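Local coordinates for ankyrin repeat domain protein (Legionella pneumophila subsp. pneumophila, PDB 6MCA) that is a translocated-effector protein of the ankyrin-repeat class that probably acts in the host cell by engaging LARP7 of the 7SK snRNP complex, at residues Leu125-Pro128 and Val129-Gln133; Lys137-Leu140 and Tyr141-Ala145; Arg209-Arg212 and Asp213-Pro216; Glu382-Glu385 and Trp386-Arg390. One frame throughout, in Å; residues are numbered along the deposited sequence.

Contact 1 (Leu125-Pro128 and Val129-Gln133); sequences LVYP and VLRGQ
The backbone N of Val129 donates to Leu125 O at 2.9 Å. This bond lies near the start of a short helix, 126-131, of the ankyrin-repeat region. Two more i to i+4 bonds follow, from Leu130 N to Val126 O and from Arg131 N to Tyr127 O. The helix then ends in a Schellman motif. Gly132 takes a positive phi of 63°, and the chain turns back so that Gln133 N reaches Pro128 O at 3.0 Å. Gly132 N adds a weak bond to Val129 O. Gln133 also sits at the N-cap position of helix 134-142, so the Schellman turn leads straight into it.

The side chains run along the same turns. Val126 and Leu130 run alongside each other in the same direction, with Val126 CG1 3.8 Å from Leu130 CD1. Both are buried; Leu130 meets Phe190 and Ala193 of helix 188-202. Arg131 is extended from CG to NE and runs past Tyr127 O. One face of its guanidinium lies over Tyr127 CB, and its plane is 34° from the tyrosine ring. Arg131 NH2 comes 3.6 Å from Tyr127 CD1, obliquely to the ring. Tyr127 OH is hydrogen-bonded to a bound tartaric acid, probably from the crystallisation liquor, and Arg131 NH1 makes a weak bond to Asp97 O. Val129 places CG2 beside its backbone N (CG1 is anti to N, chi1 164°), which sets the CG2 methyl 3.1 Å from Leu125 O. At the far end, Gln133 OE1 lies against the proline, 3.3 Å from Pro128 CA.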
loop_
_atom_site.group_PDB
_atom_site.type_symbol
_atom_site.label_atom_id
_atom_site.label_comp_id
_atom_site.label_asym_id
_atom_site.label_seq_id
_atom_site.Cartn_x
_atom_site.Cartn_y
_atom_site.Cartn_z
ATOM N N LEU A 125 -8.475 1.984 -11.019
ATOM C CA LEU A 125 -8.971 3.107 -10.231
ATOM C C LEU A 125 -8.302 3.252 -8.868
ATOM O O LEU A 125 -8.473 4.296 -8.232
ATOM C CB LEU A 125 -10.482 2.972 -10.023
ATOM C CG LEU A 125 -11.428 3.600 -11.047
ATOM C CD1 LEU A 125 -12.860 3.195 -10.740
ATOM C CD2 LEU A 125 -11.289 5.112 -11.059
ATOM N N VAL A 126 -7.549 2.248 -8.412
ATOM C CA VAL A 126 -7.117 2.204 -7.014
ATOM C C VAL A 126 -6.256 3.414 -6.668
ATOM O O VAL A 126 -6.513 4.124 -5.686
ATOM C CB VAL A 126 -6.378 0.886 -6.724
ATOM C CG1 VAL A 126 -5.620 0.979 -5.408
ATOM C CG2 VAL A 126 -7.359 -0.275 -6.699
ATOM N N TYR A 127 -5.219 3.667 -7.463
ATOM C CA TYR A 127 -4.283 4.736 -7.138
ATOM C C TYR A 127 -4.901 6.122 -7.319
ATOM O O TYR A 127 -4.684 6.992 -6.465
ATOM C CB TYR A 127 -3.000 4.596 -7.964
ATOM C CG TYR A 127 -2.055 3.559 -7.404
ATOM C CD1 TYR A 127 -1.468 3.731 -6.156
ATOM C CD2 TYR A 127 -1.759 2.403 -8.113
ATOM C CE1 TYR A 127 -0.609 2.784 -5.633
ATOM C CE2 TYR A 127 -0.900 1.449 -7.599
ATOM C CZ TYR A 127 -0.328 1.645 -6.359
ATOM O OH TYR A 127 0.527 0.699 -5.843
ATOM N N PRO A 128 -5.659 6.392 -8.390
ATOM C CA PRO A 128 -6.359 7.686 -8.450
ATOM C C PRO A 128 -7.353 7.884 -7.319
ATOM O O PRO A 128 -7.534 9.019 -6.859
ATOM C CB PRO A 128 -7.055 7.657 -9.820
ATOM C CG PRO A 128 -6.997 6.243 -10.273
ATOM C CD PRO A 128 -5.761 5.674 -9.673
ATOM N N VAL A 129 -8.004 6.816 -6.853
ATOM C CA VAL A 129 -8.893 6.935 -5.701
ATOM C C VAL A 129 -8.097 7.303 -4.455
ATOM O O VAL A 129 -8.486 8.191 -3.687
ATOM C CB VAL A 129 -9.688 5.632 -5.499
ATOM C CG1 VAL A 129 -10.307 5.593 -4.110
ATOM C CG2 VAL A 129 -10.764 5.501 -6.554
ATOM N N LEU A 130 -6.963 6.631 -4.244
ATOM C CA LEU A 130 -6.161 6.892 -3.053
ATOM C C LEU A 130 -5.516 8.272 -3.089
ATOM O O LEU A 130 -5.257 8.860 -2.032
ATOM C CB LEU A 130 -5.089 5.815 -2.899
ATOM C CG LEU A 130 -5.608 4.438 -2.490
ATOM C CD1 LEU A 130 -4.526 3.386 -2.671
ATOM C CD2 LEU A 130 -6.116 4.468 -1.057
ATOM N N ARG A 131 -5.249 8.802 -4.280
ATOM C CA ARG A 131 -4.589 10.092 -4.430
ATOM C C ARG A 131 -5.560 11.237 -4.682
ATOM O O ARG A 131 -5.119 12.383 -4.819
ATOM C CB ARG A 131 -3.561 10.026 -5.564
ATOM C CG ARG A 131 -2.480 8.980 -5.353
ATOM C CD ARG A 131 -1.714 8.710 -6.636
ATOM N NE ARG A 131 -0.674 7.703 -6.445
ATOM C CZ ARG A 131 0.034 7.163 -7.430
ATOM N NH1 ARG A 131 -0.183 7.531 -8.685
ATOM N NH2 ARG A 131 0.961 6.252 -7.160
ATOM N N GLY A 132 -6.859 10.961 -4.747
ATOM C CA GLY A 132 -7.839 12.016 -4.958
ATOM C C GLY A 132 -7.696 12.740 -6.278
ATOM O O GLY A 132 -7.814 13.972 -6.324
ATOM N N GLN A 133 -7.441 12.004 -7.357
ATOM C CA GLN A 133 -7.281 12.586 -8.690
ATOM C C GLN A 133 -8.631 12.493 -9.395
ATOM O O GLN A 133 -8.935 11.513 -10.076
ATOM C CB GLN A 133 -6.171 11.876 -9.457
ATOM C CG GLN A 133 -4.792 12.083 -8.844
ATOM C CD GLN A 133 -3.801 11.003 -9.235
ATOM O OE1 GLN A 133 -4.188 9.901 -9.622
ATOM N NE2 GLN A 133 -2.514 11.314 -9.129
#

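Contact 2 (Lys137-Leu140 and Tyr141-Ala145); sequences KQLL and YHHGA
A Schellman motif closes helix 134-142 in the ankyrin-repeat region, with Leu140 and Ala145 at its two ends. Ala145 N donates to Leu140 O at 2.9 Å. Gly144 has a phi of 113° and sends its N to Tyr141 O at 3.1 Å. The same turn brings the methyl of Ala145 3.7 Å from Leu140 CB. His143 N makes two weak bonds, to Leu139 O and Leu140 O, in the last turn. Before it, Tyr141 N and His142 N bond regularly to Lys137 O and Gln138 O.

Tyr141 swings back along the helix, with CG beside its backbone N (chi1 -63°). One ring face then lies over Lys137 O, which is 3.0 Å from Tyr141 CG. The lysine runs alongside the ring in the same direction, and Lys137 CD is 3.6 Å from Tyr141 OH. Bends along the lysine chain carry NZ away to a salt bridge with Asp134. On another side of the helix, Leu139 and His143 also run side by side. Leu139 CD1 is 3.7 Å from His143 CD2, and Leu139 O sits in the plane of the imidazole at its edge. Leu108 of helix 101-109 touches both residues. Asn115 bonds to Gly144 O and ties the turn to an earlier loop. A helix C terminus closed by a positive-phi glycine is the classic form of the Schellman motif.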
loop_
_atom_site.group_PDB
_atom_site.type_symbol
_atom_site.label_atom_id
_atom_site.label_comp_id
_atom_site.label_asym_id
_atom_site.label_seq_id
_atom_site.Cartn_x
_atom_site.Cartn_y
_atom_site.Cartn_z
ATOM N N LYS A 137 -10.316 10.090 -12.513
ATOM C CA LYS A 137 -11.381 9.222 -12.023
ATOM C C LYS A 137 -12.651 9.394 -12.845
ATOM O O LYS A 137 -13.308 8.410 -13.197
ATOM C CB LYS A 137 -11.663 9.505 -10.549
ATOM C CG LYS A 137 -10.666 8.890 -9.586
ATOM C CD LYS A 137 -11.333 8.547 -8.265
ATOM C CE LYS A 137 -11.975 9.767 -7.627
ATOM N NZ LYS A 137 -10.979 10.831 -7.335
ATOM N N GLN A 138 -13.010 10.639 -13.165
ATOM C CA GLN A 138 -14.210 10.878 -13.959
ATOM C C GLN A 138 -14.020 10.410 -15.396
ATOM O O GLN A 138 -14.960 9.899 -16.017
ATOM C CB GLN A 138 -14.581 12.359 -13.915
ATOM C CG GLN A 138 -15.110 12.810 -12.566
ATOM C CD GLN A 138 -15.201 14.317 -12.449
ATOM O OE1 GLN A 138 -14.793 15.047 -13.353
ATOM N NE2 GLN A 138 -15.735 14.790 -11.330
ATOM N N LEU A 139 -12.812 10.578 -15.940
ATOM C CA LEU A 139 -12.527 10.046 -17.269
ATOM C C LEU A 139 -12.694 8.531 -17.298
ATOM O O LEU A 139 -13.240 7.977 -18.260
ATOM C CB LEU A 139 -11.115 10.441 -17.705
ATOM C CG LEU A 139 -10.640 9.922 -19.065
ATOM C CD1 LEU A 139 -11.666 10.210 -20.155
ATOM C CD2 LEU A 139 -9.288 10.520 -19.423
ATOM N N LEU A 140 -12.240 7.845 -16.247
ATOM C CA LEU A 140 -12.404 6.395 -16.188
ATOM C C LEU A 140 -13.867 6.010 -15.984
ATOM O O LEU A 140 -14.334 5.013 -16.548
ATOM C CB LEU A 140 -11.527 5.815 -15.080
ATOM C CG LEU A 140 -10.019 5.887 -15.332
ATOM C CD1 LEU A 140 -9.239 5.602 -14.056
ATOM C CD2 LEU A 140 -9.613 4.925 -16.438
ATOM N N TYR A 141 -14.600 6.783 -15.176
ATOM C CA TYR A 141 -16.031 6.547 -15.003
ATOM C C TYR A 141 -16.760 6.628 -16.337
ATOM O O TYR A 141 -17.605 5.782 -16.652
ATOM C CB TYR A 141 -16.630 7.566 -14.031
ATOM C CG TYR A 141 -16.110 7.519 -12.612
ATOM C CD1 TYR A 141 -15.582 6.354 -12.074
ATOM C CD2 TYR A 141 -16.161 8.650 -11.807
ATOM C CE1 TYR A 141 -15.112 6.321 -10.771
ATOM C CE2 TYR A 141 -15.694 8.627 -10.509
ATOM C CZ TYR A 141 -15.171 7.462 -9.995
ATOM O OH TYR A 141 -14.708 7.442 -8.699
ATOM N N HIS A 142 -16.447 7.657 -17.130
ATOM C CA HIS A 142 -17.136 7.871 -18.397
ATOM C C HIS A 142 -16.942 6.700 -19.353
ATOM O O HIS A 142 -17.801 6.449 -20.207
ATOM C CB HIS A 142 -16.646 9.172 -19.034
ATOM C CG HIS A 142 -17.210 9.434 -20.395
ATOM N ND1 HIS A 142 -16.420 9.753 -21.479
ATOM C CD2 HIS A 142 -18.486 9.431 -20.849
ATOM C CE1 HIS A 142 -17.185 9.932 -22.541
ATOM N NE2 HIS A 142 -18.443 9.742 -22.186
ATOM N N HIS A 143 -15.838 5.969 -19.221
ATOM C CA HIS A 143 -15.540 4.849 -20.101
ATOM C C HIS A 143 -15.826 3.497 -19.458
ATOM O O HIS A 143 -15.482 2.464 -20.039
ATOM C CB HIS A 143 -14.086 4.923 -20.570
ATOM C CG HIS A 143 -13.846 5.962 -21.621
ATOM N ND1 HIS A 143 -14.009 5.711 -22.966
ATOM C CD2 HIS A 143 -13.469 7.259 -21.523
ATOM C CE1 HIS A 143 -13.736 6.806 -23.653
ATOM N NE2 HIS A 143 -13.406 7.760 -22.801
ATOM N N GLY A 144 -16.442 3.478 -18.278
ATOM C CA GLY A 144 -16.980 2.256 -17.714
ATOM C C GLY A 144 -16.317 1.717 -16.461
ATOM O O GLY A 144 -16.650 0.601 -16.045
ATOM N N ALA A 145 -15.401 2.457 -15.842
ATOM C CA ALA A 145 -14.736 1.961 -14.644
ATOM C C ALA A 145 -15.716 1.869 -13.478
ATOM O O ALA A 145 -16.556 2.751 -13.280
ATOM C CB ALA A 145 -13.559 2.863 -14.274
#

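Contact 3 (Arg209-Arg212 and Asp213-Pro216); sequences RHLR and DYFP
Phe215 folds back over Arg212 where a 3-10 segment passes into helix 215-233. Its CB is 3.2 Å from Arg212 O. CG sits beside the backbone N (chi1 -73°), and this turns the ring back along the chain. CD1 and CE1 lie near Leu211 O, and CE1 also meets Leu211 CB at 3.9 Å. On the other flank, CE2 is 3.7 Å from Arg212 CG, while CD2 lies near Arg212 CA. CZ, at the tip, is still within reach of Arg212 CA. The ring as a whole is centred on that atom: Arg212 CA stands over the middle of the face, 6° off the ring normal, in a CH-pi contact.

The backbone follows the i to i+3 spacing of a 3-10 turn. Tyr214 N bonds to Leu211 O, and Phe215 N bonds to Arg212 O, both at 2.9 Å. Water 1 donates to His210 O and accepts from Asp213 N, so it bridges the first turn. Leu211 CD2 meets the edge of the Tyr214 ring, 3.5 Å from CE2. Leu211 and Tyr214 both rest on Leu379 of helix 373-399, while Phe215 also touches Ile203 and Thr208. The side-chain part of this surface contact is apolar and CH-pi. Arg212 NE and Asp213 OD1 are 6.2 Å apart, so no salt bridge joins them, and the contact rests on packing, main-chain bonds and one water.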
loop_
_atom_site.group_PDB
_atom_site.type_symbol
_atom_site.label_atom_id
_atom_site.label_comp_id
_atom_site.label_asym_id
_atom_site.label_seq_id
_atom_site.Cartn_x
_atom_site.Cartn_y
_atom_site.Cartn_z
ATOM N N ARG A 209 -10.723 16.023 17.115
ATOM C CA ARG A 209 -10.520 17.468 17.216
ATOM C C ARG A 209 -9.613 17.831 18.388
ATOM O O ARG A 209 -8.842 18.795 18.299
ATOM C CB ARG A 209 -11.868 18.189 17.321
ATOM C CG ARG A 209 -12.448 18.293 18.722
ATOM C CD ARG A 209 -13.508 19.381 18.798
ATOM N NE ARG A 209 -12.933 20.687 19.108
ATOM C CZ ARG A 209 -13.099 21.321 20.265
ATOM N NH1 ARG A 209 -13.828 20.772 21.226
ATOM N NH2 ARG A 209 -12.537 22.507 20.460
ATOM N N HIS A 210 -9.655 17.052 19.473
ATOM C CA HIS A 210 -8.787 17.314 20.615
ATOM C C HIS A 210 -7.309 17.152 20.282
ATOM O O HIS A 210 -6.463 17.502 21.114
ATOM C CB HIS A 210 -9.159 16.393 21.781
ATOM C CG HIS A 210 -8.934 14.940 21.500
ATOM N ND1 HIS A 210 -9.865 14.153 20.858
ATOM C CD2 HIS A 210 -7.883 14.131 21.777
ATOM C CE1 HIS A 210 -9.398 12.922 20.750
ATOM N NE2 HIS A 210 -8.198 12.882 21.299
ATOM N N LEU A 211 -6.979 16.636 19.097
ATOM C CA LEU A 211 -5.600 16.505 18.650
ATOM C C LEU A 211 -5.200 17.610 17.678
ATOM O O LEU A 211 -4.177 17.480 16.996
ATOM C CB LEU A 211 -5.385 15.136 18.004
ATOM C CG LEU A 211 -5.728 13.912 18.856
ATOM C CD1 LEU A 211 -5.584 12.638 18.042
ATOM C CD2 LEU A 211 -4.854 13.857 20.097
ATOM N N ARG A 212 -5.980 18.695 17.612
ATOM C CA ARG A 212 -5.750 19.723 16.599
ATOM C C ARG A 212 -4.333 20.284 16.664
ATOM O O ARG A 212 -3.706 20.524 15.624
ATOM C CB ARG A 212 -6.779 20.845 16.750
ATOM C CG ARG A 212 -7.878 20.814 15.701
ATOM C CD ARG A 212 -9.215 21.265 16.267
ATOM N NE ARG A 212 -9.097 22.485 17.058
ATOM C CZ ARG A 212 -10.132 23.167 17.535
ATOM N NH1 ARG A 212 -9.934 24.268 18.245
ATOM N NH2 ARG A 212 -11.369 22.746 17.301
ATOM N N ASP A 213 -3.805 20.485 17.876
ATOM C CA ASP A 213 -2.470 21.059 18.024
ATOM C C ASP A 213 -1.389 20.196 17.386
ATOM O O ASP A 213 -0.310 20.708 17.072
ATOM C CB ASP A 213 -2.151 21.276 19.504
ATOM C CG ASP A 213 -2.962 22.402 20.116
ATOM O OD1 ASP A 213 -3.398 23.299 19.364
ATOM O OD2 ASP A 213 -3.162 22.389 21.348
ATOM N N TYR A 214 -1.651 18.908 17.186
ATOM C CA TYR A 214 -0.688 18.004 16.575
ATOM C C TYR A 214 -0.792 17.964 15.055
ATOM O O TYR A 214 0.027 17.301 14.411
ATOM C CB TYR A 214 -0.866 16.588 17.133
ATOM C CG TYR A 214 -0.904 16.510 18.645
ATOM C CD1 TYR A 214 -0.087 17.321 19.425
ATOM C CD2 TYR A 214 -1.751 15.622 19.292
ATOM C CE1 TYR A 214 -0.115 17.249 20.804
ATOM C CE2 TYR A 214 -1.787 15.543 20.671
ATOM C CZ TYR A 214 -0.967 16.359 21.423
ATOM O OH TYR A 214 -1.000 16.285 22.797
ATOM N N PHE A 215 -1.766 18.660 14.469
ATOM C CA PHE A 215 -2.052 18.543 13.041
ATOM C C PHE A 215 -0.963 19.128 12.139
ATOM O O PHE A 215 -0.662 18.524 11.100
ATOM C CB PHE A 215 -3.401 19.193 12.719
ATOM C CG PHE A 215 -4.588 18.397 13.191
ATOM C CD1 PHE A 215 -4.417 17.194 13.858
ATOM C CD2 PHE A 215 -5.876 18.853 12.966
ATOM C CE1 PHE A 215 -5.506 16.463 14.294
ATOM C CE2 PHE A 215 -6.970 18.126 13.399
ATOM C CZ PHE A 215 -6.784 16.930 14.063
ATOM N N PRO A 216 -0.368 20.291 12.457
ATOM C CA PRO A 216 0.703 20.808 11.582
ATOM C C PRO A 216 1.830 19.818 11.328
ATOM O O PRO A 216 2.178 19.569 10.165
ATOM C CB PRO A 216 1.186 22.051 12.338
ATOM C CG PRO A 216 -0.018 22.529 13.047
ATOM C CD PRO A 216 -0.747 21.287 13.479
HETATM O O HOH W 1 -4.665 19.413 20.467
#

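Contact 4 (Glu382-Glu385 and Trp386-Arg390); sequences EWVE and WDKDR
Glu385 and Lys388 form a salt bridge one turn apart on the long helix 373-399. Lys388 NZ donates to Glu385 OE1 at 3.1 Å, meeting it on the syn side and 15° out of the carboxylate plane. The glutamate bends at chi2 (-57°), which brings its carboxylate round to the lysine. Lys388 is extended beyond CG and crosses the glutamate obliquely. On its way it passes Val384, with Lys388 CE 4.0 Å from Val384 CG1. Glu385 OE2 has its own partner, Arg432, which also binds Asp389 OD1. Arg432 would probably offset the mutual repulsion of the two carboxylates; Glu385 OE2 and Asp389 OD2 are 5.3 Å apart.

Trp386 lies on another side of the helix. Its CB sits 3.3 Å from Glu382 O, and Trp383 O lies near the indole plane at its edge. Arg390 CB is 4.1 Å above one indole face, offset toward the rim. From there the arginine turns to Asp387, and Arg390 NH2 bonds to Asp387 OD1 at 2.6 Å. A weak bond from Arg390 NE reaches the same oxygen. Regular i to i+4 backbone bonds underlie all of this, such as Lys388 N to Val384 O at 3.0 Å. Around the helix, Trp386 meets Phe202 of helix 188-202 edge-to-face. Trp383 bonds through NE1 to Ser198 of that helix, and Asp387 OD2 forms a salt bridge with Arg162 of helix 147-162.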
loop_
_atom_site.group_PDB
_atom_site.type_symbol
_atom_site.label_atom_id
_atom_site.label_comp_id
_atom_site.label_asym_id
_atom_site.label_seq_id
_atom_site.Cartn_x
_atom_site.Cartn_y
_atom_site.Cartn_z
ATOM N N GLU A 382 -3.360 6.081 19.018
ATOM C CA GLU A 382 -4.681 6.637 18.739
ATOM C C GLU A 382 -5.012 6.550 17.253
ATOM O O GLU A 382 -6.122 6.148 16.879
ATOM C CB GLU A 382 -4.752 8.085 19.225
ATOM C CG GLU A 382 -6.163 8.638 19.331
ATOM C CD GLU A 382 -6.321 9.623 20.474
ATOM O OE1 GLU A 382 -5.308 9.943 21.132
ATOM O OE2 GLU A 382 -7.459 10.077 20.715
ATOM N N TRP A 383 -4.053 6.902 16.393
ATOM C CA TRP A 383 -4.271 6.845 14.952
ATOM C C TRP A 383 -4.534 5.418 14.485
ATOM O O TRP A 383 -5.443 5.180 13.681
ATOM C CB TRP A 383 -3.061 7.439 14.226
ATOM C CG TRP A 383 -3.006 7.156 12.754
ATOM C CD1 TRP A 383 -3.980 7.407 11.830
ATOM C CD2 TRP A 383 -1.909 6.577 12.031
ATOM N NE1 TRP A 383 -3.560 7.017 10.581
ATOM C CE2 TRP A 383 -2.293 6.505 10.677
ATOM C CE3 TRP A 383 -0.644 6.112 12.399
ATOM C CZ2 TRP A 383 -1.455 5.987 9.690
ATOM C CZ3 TRP A 383 0.187 5.597 11.418
ATOM C CH2 TRP A 383 -0.223 5.539 10.080
ATOM N N VAL A 384 -3.759 4.455 14.988
ATOM C CA VAL A 384 -3.921 3.073 14.540
ATOM C C VAL A 384 -5.281 2.523 14.959
ATOM O O VAL A 384 -5.981 1.886 14.157
ATOM C CB VAL A 384 -2.763 2.204 15.065
ATOM C CG1 VAL A 384 -3.079 0.727 14.885
ATOM C CG2 VAL A 384 -1.470 2.562 14.345
ATOM N N GLU A 385 -5.684 2.760 16.212
ATOM C CA GLU A 385 -6.983 2.259 16.656
ATOM C C GLU A 385 -8.125 2.946 15.913
ATOM O O GLU A 385 -9.110 2.295 15.527
ATOM C CB GLU A 385 -7.128 2.440 18.167
ATOM C CG GLU A 385 -6.239 1.517 18.992
ATOM C CD GLU A 385 -6.459 0.047 18.679
ATOM O OE1 GLU A 385 -5.515 -0.607 18.189
ATOM O OE2 GLU A 385 -7.576 -0.456 18.923
ATOM N N TRP A 386 -8.007 4.261 15.695
ATOM C CA TRP A 386 -9.019 4.977 14.930
ATOM C C TRP A 386 -9.142 4.415 13.521
ATOM O O TRP A 386 -10.252 4.281 12.997
ATOM C CB TRP A 386 -8.685 6.469 14.884
ATOM C CG TRP A 386 -9.635 7.270 14.047
ATOM C CD1 TRP A 386 -10.740 7.942 14.478
ATOM C CD2 TRP A 386 -9.568 7.476 12.629
ATOM N NE1 TRP A 386 -11.365 8.555 13.420
ATOM C CE2 TRP A 386 -10.666 8.284 12.274
ATOM C CE3 TRP A 386 -8.687 7.056 11.628
ATOM C CZ2 TRP A 386 -10.905 8.680 10.959
ATOM C CZ3 TRP A 386 -8.928 7.448 10.325
ATOM C CH2 TRP A 386 -10.027 8.252 10.002
ATOM N N ASP A 387 -8.014 4.073 12.890
ATOM C CA ASP A 387 -8.070 3.550 11.528
ATOM C C ASP A 387 -8.676 2.153 11.496
ATOM O O ASP A 387 -9.432 1.821 10.572
ATOM C CB ASP A 387 -6.673 3.550 10.908
ATOM C CG ASP A 387 -6.708 3.714 9.401
ATOM O OD1 ASP A 387 -7.504 4.544 8.911
ATOM O OD2 ASP A 387 -5.942 3.015 8.704
ATOM N N LYS A 388 -8.351 1.319 12.489
ATOM C CA LYS A 388 -9.019 0.027 12.622
ATOM C C LYS A 388 -10.534 0.202 12.644
ATOM O O LYS A 388 -11.264 -0.415 11.850
ATOM C CB LYS A 388 -8.559 -0.679 13.900
ATOM C CG LYS A 388 -7.144 -1.223 13.877
ATOM C CD LYS A 388 -6.846 -1.955 15.178
ATOM C CE LYS A 388 -5.420 -2.473 15.224
ATOM N NZ LYS A 388 -5.125 -3.145 16.521
ATOM N N ASP A 389 -11.019 1.052 13.553
ATOM C CA ASP A 389 -12.460 1.242 13.680
ATOM C C ASP A 389 -13.061 1.881 12.431
ATOM O O ASP A 389 -14.197 1.564 12.065
ATOM C CB ASP A 389 -12.768 2.075 14.922
ATOM C CG ASP A 389 -12.484 1.324 16.210
ATOM O OD1 ASP A 389 -12.737 0.100 16.254
ATOM O OD2 ASP A 389 -12.005 1.952 17.177
ATOM N N ARG A 390 -12.312 2.753 11.752
ATOM C CA ARG A 390 -12.811 3.381 10.532
ATOM C C ARG A 390 -13.009 2.351 9.428
ATOM O O ARG A 390 -14.031 2.361 8.732
ATOM C CB ARG A 390 -11.845 4.478 10.077
ATOM C CG ARG A 390 -12.327 5.295 8.882
ATOM C CD ARG A 390 -11.733 4.795 7.567
ATOM N NE ARG A 390 -10.282 4.951 7.511
ATOM C CZ ARG A 390 -9.563 4.855 6.396
ATOM N NH1 ARG A 390 -10.161 4.603 5.239
ATOM N NH2 ARG A 390 -8.246 5.012 6.436
#

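How the contacts relate
All four contacts are local, each along one continuous piece of chain. They follow in series, so none encloses a long loop and none nests or crosses. Contacts 1 and 2 lie on successive helices of the ankyrin-repeat region and pack together, with Val129 CG2 3.5 Å from Lys137 CD. Contact 3 comes later, in the 3-10 turn leading into helix 215-233, about 17 Å from contact 1 between nearest atoms. Contact 4 lies far along the sequence but returns to contact 3, where His210 NE2 probably hydrogen-bonds Glu382 OE2. Helices 147-162 and 188-202 touch both contact 1 and contact 4, joining the repeat region to helix 373-399.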